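Ribokinase (Giardia lamblia, PDB 6WHJ) probably phosphorylates D-ribose at O-5 with ATP and a divalent cation, most likely magnesium, yielding D-ribose 5-phosphate for nucleotide synthesis or the pentose phosphate pathway. Local coordinates at residues F63-G74 with P87-T98; L188-E198 with L229-L240. All blocks are in the same frame, centred on the assembly; numbering follows the deposited sequence.

Contact 1 (F63-G74 with P87-T98); sequences FFVGAVGKDTFG and PNCIKQVSGAPT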
loop_
_atom_site.group_PDB
_atom_site.type_symbol
_atom_site.label_atom_id
_atom_site.label_comp_id
_atom_site.label_asym_id
_atom_site.label_seq_id
_atom_site.Cartn_x
_atom_site.Cartn_y
_atom_site.Cartn_z
ATOM N N PHE B 63 22.871 17.756 -6.178
ATOM C CA PHE B 63 22.173 17.759 -7.460
ATOM C C PHE B 63 21.467 16.418 -7.587
ATOM O O PHE B 63 22.115 15.369 -7.518
ATOM C CB PHE B 63 23.156 17.986 -8.619
ATOM C CG PHE B 63 22.496 18.267 -9.954
ATOM C CD1 PHE B 63 21.897 19.488 -10.202
ATOM C CD2 PHE B 63 22.511 17.323 -10.969
ATOM C CE1 PHE B 63 21.302 19.747 -11.424
ATOM C CE2 PHE B 63 21.920 17.575 -12.188
ATOM C CZ PHE B 63 21.314 18.789 -12.416
ATOM N N PHE B 64 20.143 16.440 -7.731
ATOM C CA PHE B 64 19.374 15.206 -7.825
ATOM C C PHE B 64 18.987 14.963 -9.280
ATOM O O PHE B 64 18.532 15.879 -9.972
ATOM C CB PHE B 64 18.130 15.248 -6.934
ATOM C CG PHE B 64 17.246 14.027 -7.073
ATOM C CD1 PHE B 64 17.770 12.752 -6.881
ATOM C CD2 PHE B 64 15.887 14.154 -7.358
ATOM C CE1 PHE B 64 16.971 11.630 -7.010
ATOM C CE2 PHE B 64 15.081 13.028 -7.479
ATOM C CZ PHE B 64 15.621 11.767 -7.306
ATOM N N VAL B 65 19.178 13.727 -9.734
ATOM C CA VAL B 65 18.832 13.308 -11.084
ATOM C C VAL B 65 17.827 12.177 -10.958
ATOM O O VAL B 65 18.154 11.116 -10.410
ATOM C CB VAL B 65 20.067 12.846 -11.870
ATOM C CG1 VAL B 65 19.675 12.491 -13.304
ATOM C CG2 VAL B 65 21.167 13.901 -11.817
ATOM N N GLY B 66 16.611 12.400 -11.454
ATOM C CA GLY B 66 15.553 11.407 -11.369
ATOM C C GLY B 66 14.422 11.731 -12.318
ATOM O O GLY B 66 14.373 12.808 -12.911
ATOM N N ALA B 67 13.493 10.782 -12.444
ATOM C CA ALA B 67 12.346 10.912 -13.334
ATOM C C ALA B 67 11.058 10.609 -12.577
ATOM O O ALA B 67 10.997 9.659 -11.789
ATOM C CB ALA B 67 12.466 9.986 -14.547
ATOM N N VAL B 68 10.047 11.454 -12.795
ATOM C CA VAL B 68 8.723 11.331 -12.201
ATOM C C VAL B 68 7.686 11.522 -13.307
ATOM O O VAL B 68 7.994 11.965 -14.417
ATOM C CB VAL B 68 8.495 12.348 -11.065
ATOM C CG1 VAL B 68 9.531 12.159 -9.959
ATOM C CG2 VAL B 68 8.509 13.788 -11.614
ATOM N N GLY B 69 6.436 11.195 -12.986
ATOM C CA GLY B 69 5.375 11.283 -13.964
ATOM C C GLY B 69 4.850 12.693 -14.129
ATOM O O GLY B 69 5.199 13.615 -13.397
ATOM N N LYS B 70 4.031 12.875 -15.165
ATOM C CA LYS B 70 3.324 14.138 -15.366
ATOM C C LYS B 70 1.984 14.053 -14.641
ATOM O O LYS B 70 0.907 14.066 -15.235
ATOM C CB LYS B 70 3.160 14.436 -16.848
ATOM C CG LYS B 70 4.452 14.894 -17.484
ATOM C CD LYS B 70 4.335 15.071 -18.991
ATOM C CE LYS B 70 5.650 15.608 -19.568
ATOM N NZ LYS B 70 5.535 15.921 -21.006
ATOM N N ASP B 71 2.085 14.003 -13.317
ATOM C CA ASP B 71 0.948 13.840 -12.430
ATOM C C ASP B 71 1.161 14.719 -11.209
ATOM O O ASP B 71 2.124 15.493 -11.133
ATOM C CB ASP B 71 0.752 12.378 -12.003
ATOM C CG ASP B 71 2.061 11.695 -11.588
ATOM O OD1 ASP B 71 2.879 12.299 -10.851
ATOM O OD2 ASP B 71 2.256 10.526 -11.979
ATOM N N THR B 72 0.217 14.613 -10.269
ATOM C CA THR B 72 0.244 15.439 -9.065
ATOM C C THR B 72 1.500 15.187 -8.236
ATOM O O THR B 72 2.205 16.130 -7.862
ATOM C CB THR B 72 -1.008 15.165 -8.232
ATOM O OG1 THR B 72 -2.176 15.421 -9.022
ATOM C CG2 THR B 72 -1.019 16.033 -6.978
ATOM N N PHE B 73 1.785 13.915 -7.930
ATOM C CA PHE B 73 2.977 13.573 -7.158
ATOM C C PHE B 73 4.246 14.105 -7.812
ATOM O O PHE B 73 5.164 14.563 -7.121
ATOM C CB PHE B 73 3.071 12.058 -6.972
ATOM C CG PHE B 73 2.053 11.492 -6.017
ATOM C CD1 PHE B 73 1.353 12.319 -5.149
ATOM C CD2 PHE B 73 1.816 10.126 -5.973
ATOM C CE1 PHE B 73 0.422 11.802 -4.270
ATOM C CE2 PHE B 73 0.890 9.596 -5.086
ATOM C CZ PHE B 73 0.198 10.437 -4.232
ATOM N N GLY B 74 4.335 14.023 -9.141
ATOM C CA GLY B 74 5.504 14.550 -9.823
ATOM C C GLY B 74 5.616 16.059 -9.706
ATOM O O GLY B 74 6.709 16.594 -9.498
ATOM N N PRO B 87 19.306 22.021 -6.284
ATOM C CA PRO B 87 19.243 21.895 -7.741
ATOM C C PRO B 87 18.980 20.460 -8.164
ATOM O O PRO B 87 19.361 19.508 -7.487
ATOM C CB PRO B 87 20.634 22.353 -8.199
ATOM C CG PRO B 87 21.175 23.156 -7.064
ATOM C CD PRO B 87 20.612 22.523 -5.828
ATOM N N ASN B 88 18.343 20.309 -9.316
ATOM C CA ASN B 88 18.035 18.980 -9.817
ATOM C C ASN B 88 17.744 19.095 -11.304
ATOM O O ASN B 88 17.612 20.194 -11.842
ATOM C CB ASN B 88 16.844 18.371 -9.075
ATOM C CG ASN B 88 15.592 19.177 -9.264
ATOM O OD1 ASN B 88 14.919 19.052 -10.288
ATOM N ND2 ASN B 88 15.261 20.002 -8.282
ATOM N N CYS B 89 17.705 17.953 -11.985
ATOM C CA CYS B 89 17.092 17.887 -13.313
ATOM C C CYS B 89 16.056 16.753 -13.319
ATOM O O CYS B 89 16.125 15.806 -14.098
ATOM C CB CYS B 89 18.126 17.740 -14.435
ATOM S SG CYS B 89 19.195 16.306 -14.304
ATOM N N ILE B 90 15.087 16.851 -12.408
ATOM C CA ILE B 90 13.973 15.908 -12.361
ATOM C C ILE B 90 13.153 16.047 -13.639
ATOM O O ILE B 90 12.504 17.073 -13.877
ATOM C CB ILE B 90 13.088 16.108 -11.116
ATOM C CG1 ILE B 90 13.911 15.996 -9.832
ATOM C CG2 ILE B 90 11.967 15.114 -11.132
ATOM C CD1 ILE B 90 13.162 16.401 -8.588
ATOM N N LYS B 91 13.237 15.041 -14.499
ATOM C CA LYS B 91 12.493 15.025 -15.743
ATOM C C LYS B 91 11.098 14.447 -15.515
ATOM O O LYS B 91 10.956 13.372 -14.927
ATOM C CB LYS B 91 13.260 14.205 -16.774
ATOM C CG LYS B 91 14.609 14.814 -17.210
ATOM C CD LYS B 91 14.556 16.308 -17.562
ATOM C CE LYS B 91 15.982 16.836 -17.759
ATOM N NZ LYS B 91 16.114 18.312 -17.981
ATOM N N GLN B 92 10.066 15.138 -15.996
ATOM C CA GLN B 92 8.703 14.623 -15.908
ATOM C C GLN B 92 8.342 13.919 -17.215
ATOM O O GLN B 92 8.407 14.529 -18.283
ATOM C CB GLN B 92 7.713 15.744 -15.597
ATOM C CG GLN B 92 7.757 16.144 -14.139
ATOM C CD GLN B 92 6.650 17.096 -13.726
ATOM O OE1 GLN B 92 6.710 18.303 -13.968
ATOM N NE2 GLN B 92 5.621 16.542 -13.083
ATOM N N VAL B 93 7.946 12.644 -17.125
ATOM C CA VAL B 93 7.677 11.799 -18.287
ATOM C C VAL B 93 6.220 11.346 -18.269
ATOM O O VAL B 93 5.587 11.260 -17.213
ATOM C CB VAL B 93 8.616 10.566 -18.346
ATOM C CG1 VAL B 93 10.072 10.996 -18.348
ATOM C CG2 VAL B 93 8.346 9.636 -17.195
ATOM N N SER B 94 5.683 11.061 -19.454
ATOM C CA SER B 94 4.294 10.632 -19.590
ATOM C C SER B 94 4.144 9.122 -19.707
ATOM O O SER B 94 3.009 8.629 -19.741
ATOM C CB SER B 94 3.631 11.296 -20.805
ATOM O OG SER B 94 4.430 11.139 -21.960
ATOM N N GLY B 95 5.250 8.383 -19.786
ATOM C CA GLY B 95 5.152 6.946 -19.998
ATOM C C GLY B 95 4.539 6.230 -18.808
ATOM O O GLY B 95 3.725 5.318 -18.970
ATOM N N ALA B 96 4.998 6.557 -17.614
ATOM C CA ALA B 96 4.543 5.946 -16.383
ATOM C C ALA B 96 4.084 7.022 -15.405
ATOM O O ALA B 96 4.391 8.205 -15.583
ATOM C CB ALA B 96 5.667 5.111 -15.751
ATOM N N PRO B 97 3.321 6.649 -14.376
ATOM C CA PRO B 97 3.095 7.563 -13.247
ATOM C C PRO B 97 4.347 7.671 -12.383
ATOM O O PRO B 97 5.286 6.882 -12.496
ATOM C CB PRO B 97 1.951 6.903 -12.472
ATOM C CG PRO B 97 2.095 5.461 -12.780
ATOM C CD PRO B 97 2.546 5.404 -14.222
ATOM N N THR B 98 4.353 8.680 -11.514
ATOM C CA THR B 98 5.394 8.785 -10.499
ATOM C C THR B 98 5.458 7.497 -9.680
ATOM O O THR B 98 4.433 6.878 -9.388
ATOM C CB THR B 98 5.117 9.986 -9.589
ATOM O OG1 THR B 98 5.224 11.195 -10.350
ATOM C CG2 THR B 98 6.106 10.041 -8.418
HETATM O O HOH W 1 2.732 10.380 -15.903
#

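Contact 2 (L188-E198 with L229-L240); sequences LSITDIFCPNE and LSPSLKFVLFTL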
loop_
_atom_site.group_PDB
_atom_site.type_symbol
_atom_site.label_atom_id
_atom_site.label_comp_id
_atom_site.label_asym_id
_atom_site.label_seq_id
_atom_site.Cartn_x
_atom_site.Cartn_y
_atom_site.Cartn_z
ATOM N N LEU B 188 30.101 -2.639 -9.736
ATOM C CA LEU B 188 31.271 -2.511 -8.874
ATOM C C LEU B 188 32.547 -2.174 -9.642
ATOM O O LEU B 188 33.466 -1.596 -9.058
ATOM C CB LEU B 188 31.474 -3.797 -8.068
ATOM C CG LEU B 188 30.595 -3.995 -6.832
ATOM C CD1 LEU B 188 30.596 -5.448 -6.377
ATOM C CD2 LEU B 188 31.101 -3.107 -5.718
ATOM N N SER B 189 32.625 -2.500 -10.935
ATOM C CA SER B 189 33.862 -2.276 -11.676
ATOM C C SER B 189 34.199 -0.799 -11.824
ATOM O O SER B 189 35.355 -0.466 -12.100
ATOM C CB SER B 189 33.778 -2.915 -13.053
ATOM O OG SER B 189 32.660 -2.410 -13.757
ATOM N N ILE B 190 33.233 0.098 -11.643
ATOM C CA ILE B 190 33.521 1.525 -11.613
ATOM C C ILE B 190 33.181 2.137 -10.273
ATOM O O ILE B 190 33.357 3.346 -10.092
ATOM C CB ILE B 190 32.795 2.291 -12.740
ATOM C CG1 ILE B 190 31.287 2.277 -12.480
ATOM C CG2 ILE B 190 33.153 1.707 -14.126
ATOM C CD1 ILE B 190 30.554 3.427 -13.118
ATOM N N THR B 191 32.723 1.330 -9.317
ATOM C CA THR B 191 32.469 1.815 -7.973
ATOM C C THR B 191 33.790 2.100 -7.275
ATOM O O THR B 191 34.737 1.305 -7.345
ATOM C CB THR B 191 31.678 0.784 -7.172
ATOM O OG1 THR B 191 30.370 0.634 -7.739
ATOM C CG2 THR B 191 31.558 1.211 -5.702
ATOM N N ASP B 192 33.858 3.247 -6.611
ATOM C CA ASP B 192 35.017 3.577 -5.808
ATOM C C ASP B 192 34.808 3.235 -4.343
ATOM O O ASP B 192 35.729 2.733 -3.695
ATOM C CB ASP B 192 35.353 5.062 -5.963
ATOM C CG ASP B 192 35.688 5.430 -7.400
ATOM O OD1 ASP B 192 34.878 6.127 -8.060
ATOM O OD2 ASP B 192 36.755 4.997 -7.872
ATOM N N ILE B 193 33.614 3.505 -3.816
ATOM C CA ILE B 193 33.250 3.233 -2.429
ATOM C C ILE B 193 31.911 2.507 -2.403
ATOM O O ILE B 193 30.896 3.057 -2.846
ATOM C CB ILE B 193 33.181 4.521 -1.595
ATOM C CG1 ILE B 193 34.539 5.235 -1.611
ATOM C CG2 ILE B 193 32.682 4.217 -0.177
ATOM C CD1 ILE B 193 34.513 6.627 -1.050
ATOM N N PHE B 194 31.905 1.291 -1.857
ATOM C CA PHE B 194 30.735 0.425 -1.819
ATOM C C PHE B 194 30.177 0.424 -0.398
ATOM O O PHE B 194 30.937 0.248 0.567
ATOM C CB PHE B 194 31.135 -0.982 -2.272
ATOM C CG PHE B 194 29.981 -1.916 -2.525
ATOM C CD1 PHE B 194 28.950 -1.563 -3.388
ATOM C CD2 PHE B 194 29.964 -3.173 -1.955
ATOM C CE1 PHE B 194 27.907 -2.427 -3.642
ATOM C CE2 PHE B 194 28.917 -4.043 -2.203
ATOM C CZ PHE B 194 27.889 -3.668 -3.051
ATOM N N CYS B 195 28.862 0.633 -0.263
ATOM C CA CYS B 195 28.224 0.848 1.043
ATOM C C CYS B 195 27.072 -0.127 1.264
ATOM O O CYS B 195 25.900 0.270 1.289
ATOM C CB CYS B 195 27.711 2.281 1.164
ATOM S SG CYS B 195 28.974 3.509 0.901
ATOM N N PRO B 196 27.366 -1.405 1.454
ATOM C CA PRO B 196 26.311 -2.355 1.779
ATOM C C PRO B 196 26.059 -2.397 3.278
ATOM O O PRO B 196 26.911 -2.036 4.094
ATOM C CB PRO B 196 26.908 -3.684 1.297
ATOM C CG PRO B 196 28.343 -3.534 1.616
ATOM C CD PRO B 196 28.674 -2.077 1.347
ATOM N N ASN B 197 24.863 -2.847 3.639
ATOM C CA ASN B 197 24.677 -3.252 5.023
ATOM C C ASN B 197 25.011 -4.741 5.117
ATOM O O ASN B 197 25.426 -5.356 4.133
ATOM C CB ASN B 197 23.278 -2.862 5.506
ATOM C CG ASN B 197 22.159 -3.639 4.833
ATOM O OD1 ASN B 197 22.364 -4.686 4.206
ATOM N ND2 ASN B 197 20.962 -3.070 4.898
ATOM N N GLU B 198 24.843 -5.342 6.296
ATOM C CA GLU B 198 25.281 -6.728 6.458
ATOM C C GLU B 198 24.559 -7.659 5.488
ATOM O O GLU B 198 25.197 -8.432 4.761
ATOM C CB GLU B 198 25.069 -7.212 7.889
ATOM C CG GLU B 198 26.092 -8.270 8.283
ATOM C CD GLU B 198 25.904 -8.789 9.685
ATOM O OE1 GLU B 198 26.500 -9.842 10.001
ATOM O OE2 GLU B 198 25.146 -8.166 10.462
ATOM N N LEU B 229 36.759 -8.366 -9.225
ATOM C CA LEU B 229 36.551 -7.983 -10.620
ATOM C C LEU B 229 36.548 -6.473 -10.844
ATOM O O LEU B 229 36.160 -6.023 -11.927
ATOM C CB LEU B 229 35.279 -8.617 -11.186
ATOM C CG LEU B 229 35.508 -10.062 -11.641
ATOM C CD1 LEU B 229 34.292 -10.598 -12.379
ATOM C CD2 LEU B 229 36.761 -10.167 -12.498
ATOM N N SER B 230 36.933 -5.674 -9.851
ATOM C CA SER B 230 36.797 -4.227 -9.961
ATOM C C SER B 230 38.169 -3.578 -9.935
ATOM O O SER B 230 38.912 -3.743 -8.951
ATOM C CB SER B 230 35.945 -3.643 -8.838
ATOM O OG SER B 230 36.112 -2.231 -8.815
ATOM N N PRO B 231 38.555 -2.855 -10.992
ATOM C CA PRO B 231 39.805 -2.081 -10.935
ATOM C C PRO B 231 39.698 -0.817 -10.103
ATOM O O PRO B 231 40.738 -0.228 -9.782
ATOM C CB PRO B 231 40.080 -1.746 -12.409
ATOM C CG PRO B 231 38.717 -1.753 -13.045
ATOM C CD PRO B 231 37.915 -2.798 -12.320
ATOM N N SER B 232 38.486 -0.352 -9.781
ATOM C CA SER B 232 38.323 0.920 -9.088
ATOM C C SER B 232 38.029 0.810 -7.596
ATOM O O SER B 232 38.295 1.775 -6.873
ATOM C CB SER B 232 37.207 1.745 -9.741
ATOM O OG SER B 232 35.979 1.045 -9.730
ATOM N N LEU B 233 37.473 -0.305 -7.116
ATOM C CA LEU B 233 36.981 -0.353 -5.736
ATOM C C LEU B 233 38.113 -0.156 -4.739
ATOM O O LEU B 233 39.097 -0.901 -4.741
ATOM C CB LEU B 233 36.253 -1.668 -5.455
ATOM C CG LEU B 233 35.632 -1.817 -4.052
ATOM C CD1 LEU B 233 34.591 -0.764 -3.738
ATOM C CD2 LEU B 233 35.036 -3.203 -3.873
ATOM N N LYS B 234 37.948 0.832 -3.860
ATOM C CA LYS B 234 38.974 1.198 -2.896
ATOM C C LYS B 234 38.561 0.958 -1.453
ATOM O O LYS B 234 39.422 0.671 -0.616
ATOM C CB LYS B 234 39.350 2.676 -3.062
ATOM C CG LYS B 234 40.022 2.982 -4.386
ATOM C CD LYS B 234 39.886 4.457 -4.744
ATOM C CE LYS B 234 40.339 4.697 -6.177
ATOM N NZ LYS B 234 39.265 4.324 -7.143
ATOM N N PHE B 235 37.273 1.094 -1.140
ATOM C CA PHE B 235 36.779 0.923 0.215
ATOM C C PHE B 235 35.393 0.307 0.173
ATOM O O PHE B 235 34.581 0.648 -0.689
ATOM C CB PHE B 235 36.717 2.254 0.970
ATOM C CG PHE B 235 38.053 2.897 1.161
ATOM C CD1 PHE B 235 38.471 3.916 0.320
ATOM C CD2 PHE B 235 38.897 2.475 2.177
ATOM C CE1 PHE B 235 39.695 4.504 0.491
ATOM C CE2 PHE B 235 40.127 3.058 2.349
ATOM C CZ PHE B 235 40.531 4.077 1.503
ATOM N N VAL B 236 35.129 -0.581 1.121
ATOM C CA VAL B 236 33.787 -1.065 1.404
ATOM C C VAL B 236 33.420 -0.519 2.770
ATOM O O VAL B 236 34.119 -0.784 3.757
ATOM C CB VAL B 236 33.710 -2.598 1.389
ATOM C CG1 VAL B 236 32.294 -3.056 1.707
ATOM C CG2 VAL B 236 34.176 -3.141 0.052
ATOM N N LEU B 237 32.350 0.267 2.825
ATOM C CA LEU B 237 31.810 0.770 4.084
ATOM C C LEU B 237 30.640 -0.137 4.446
ATOM O O LEU B 237 29.548 -0.002 3.888
ATOM C CB LEU B 237 31.351 2.215 3.933
ATOM C CG LEU B 237 31.178 3.121 5.160
ATOM C CD1 LEU B 237 30.978 4.573 4.691
ATOM C CD2 LEU B 237 30.072 2.682 6.091
ATOM N N PHE B 238 30.853 -1.038 5.403
ATOM C CA PHE B 238 29.781 -1.905 5.884
ATOM C C PHE B 238 28.928 -1.127 6.871
ATOM O O PHE B 238 29.450 -0.568 7.839
ATOM C CB PHE B 238 30.331 -3.148 6.570
ATOM C CG PHE B 238 30.980 -4.126 5.648
ATOM C CD1 PHE B 238 30.222 -5.074 4.989
ATOM C CD2 PHE B 238 32.359 -4.125 5.469
ATOM C CE1 PHE B 238 30.825 -5.992 4.148
ATOM C CE2 PHE B 238 32.963 -5.037 4.632
ATOM C CZ PHE B 238 32.196 -5.972 3.966
ATOM N N THR B 239 27.631 -1.065 6.604
ATOM C CA THR B 239 26.657 -0.521 7.541
ATOM C C THR B 239 26.127 -1.635 8.425
ATOM O O THR B 239 25.605 -2.633 7.926
ATOM C CB THR B 239 25.507 0.159 6.799
ATOM O OG1 THR B 239 25.934 1.452 6.354
ATOM C CG2 THR B 239 24.281 0.272 7.689
ATOM N N LEU B 240 26.245 -1.457 9.738
ATOM C CA LEU B 240 25.962 -2.531 10.679
ATOM C C LEU B 240 24.846 -2.152 11.643
ATOM O O LEU B 240 24.697 -2.779 12.696
ATOM C CB LEU B 240 27.235 -2.891 11.441
ATOM C CG LEU B 240 28.378 -3.368 10.540
ATOM C CD1 LEU B 240 29.579 -3.818 11.367
ATOM C CD2 LEU B 240 27.916 -4.469 9.579
#

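Contact 1 (F63-G74 with P87-T98)
Asp71 and Thr98 grip each other through both carboxylate oxygens: Thr98 OG1 donates to Asp71 OD1 (2.6 Å), and Thr98 N donates to Asp71 OD2 (2.8 Å) along a nearly straight line, 169° at the hydrogen. Each bond uses a syn lone pair, so the threonine closes a two-point clasp on the carboxylate. Asp71 OD1 also caps the helix starting at Thr72, accepting from Gly74 N (2.8 Å) nearly along its own C-O axis. With chi1 at 45°, Asp71 CG stands between its backbone N and carbonyl carbon, a placement that lets one oxygen serve both the helix end and the threonine. Thr98 OG1 in turn accepts from Gly69 N, tying the clasp to the end of the strand. On the same strand end, Gln92 NE2 reaches Gly69 O (3.0 Å), in the plane of that carbonyl, while also bonding Asp75 of the capped helix.

Back along the two parallel strands run backbone bonds, among them Val93 N to Val68 O (2.8 Å) and Val68 N to Lys91 O. Beyond them, Val68 CG2 packs on Gln92 CG (3.5 Å) and on Ile90 CG2. Ile90 CD1 lies at the edge of the Phe64 ring, in its plane. Farther out, Asn88 CA lies over one face of the Phe63 ring, and Cys89 SG meets Phe63 CE2 obliquely (3.7 Å).

In this beta-alpha-beta unit, the shared Asp71 oxygen implies that strand end, helix start and the segment after the edge strand are fixed together, and the carboxylate's charge would probably be eased by the helix N-terminus.

Contact 2 (L188-E198 with L229-L240)
Two neighbouring parallel strands of the central sheet in this PfkB-family kinase meet here, and at or just beyond their C-terminal ends lie Asn197, Thr239 and Leu240, predicted to bind ATP. Phe194 N donates to Phe235 O (3.0 Å), Leu237 N to Phe194 O, and Thr239 N to Pro196 O (2.8 Å, 174° at the hydrogen). At the other end, side-chain hydroxyls join the turns that lead into the strands. Ser230 OG donates to Leu188 O (2.7 Å) from above the carbonyl plane while accepting from Leu233 N, and Ser232 OG likewise sits above the carbonyl of Thr191, 2.7 Å from Thr191 O. Lys234 runs alongside Asp192 and bends at its last torsion (chi4 80°), which brings NZ to Asp192 OD2 (2.7 Å), on its anti side, and to Ser232 O. Asp192 OD1 is held by Phe171 N and Lys163, so the buried carboxylate is matched by two lysines. Pro196 CD packs on Val236 CG1 (3.8 Å), which also lies over one face of the Phe238 ring, toward its rim. Leu188, Phe194 and Leu233 face Met226 of helix 216-228; Ile193, Cys195 and Leu237 meet helix 272-287 across the sheet, and strand 170-173 flanks 193-194.

Overall arrangement
Contact 1 and contact 2 belong to the same nine-stranded sheet and illustrate how one mixed, largely parallel sheet can reach toward both predicted substrate sites of a kinase. Contact 1 joins strand 62-69 to the edge strand 91-93; contact 2 joins strands 193-194 and 235-239, with strands 9-12, 140-143 and 170-173 between the two pairs. Their centres lie about 29 Å apart, on opposite sides of the chain's centre, and their nearest atoms are about 14 Å apart. Contact 1 borders the predicted ribose site, the Phe73 side chain being about 3 Å from that of Arg17. Contact 2 contributes directly to the predicted ATP site, where the Asn197 side chain is about 8 Å from that of substrate-site Lys44.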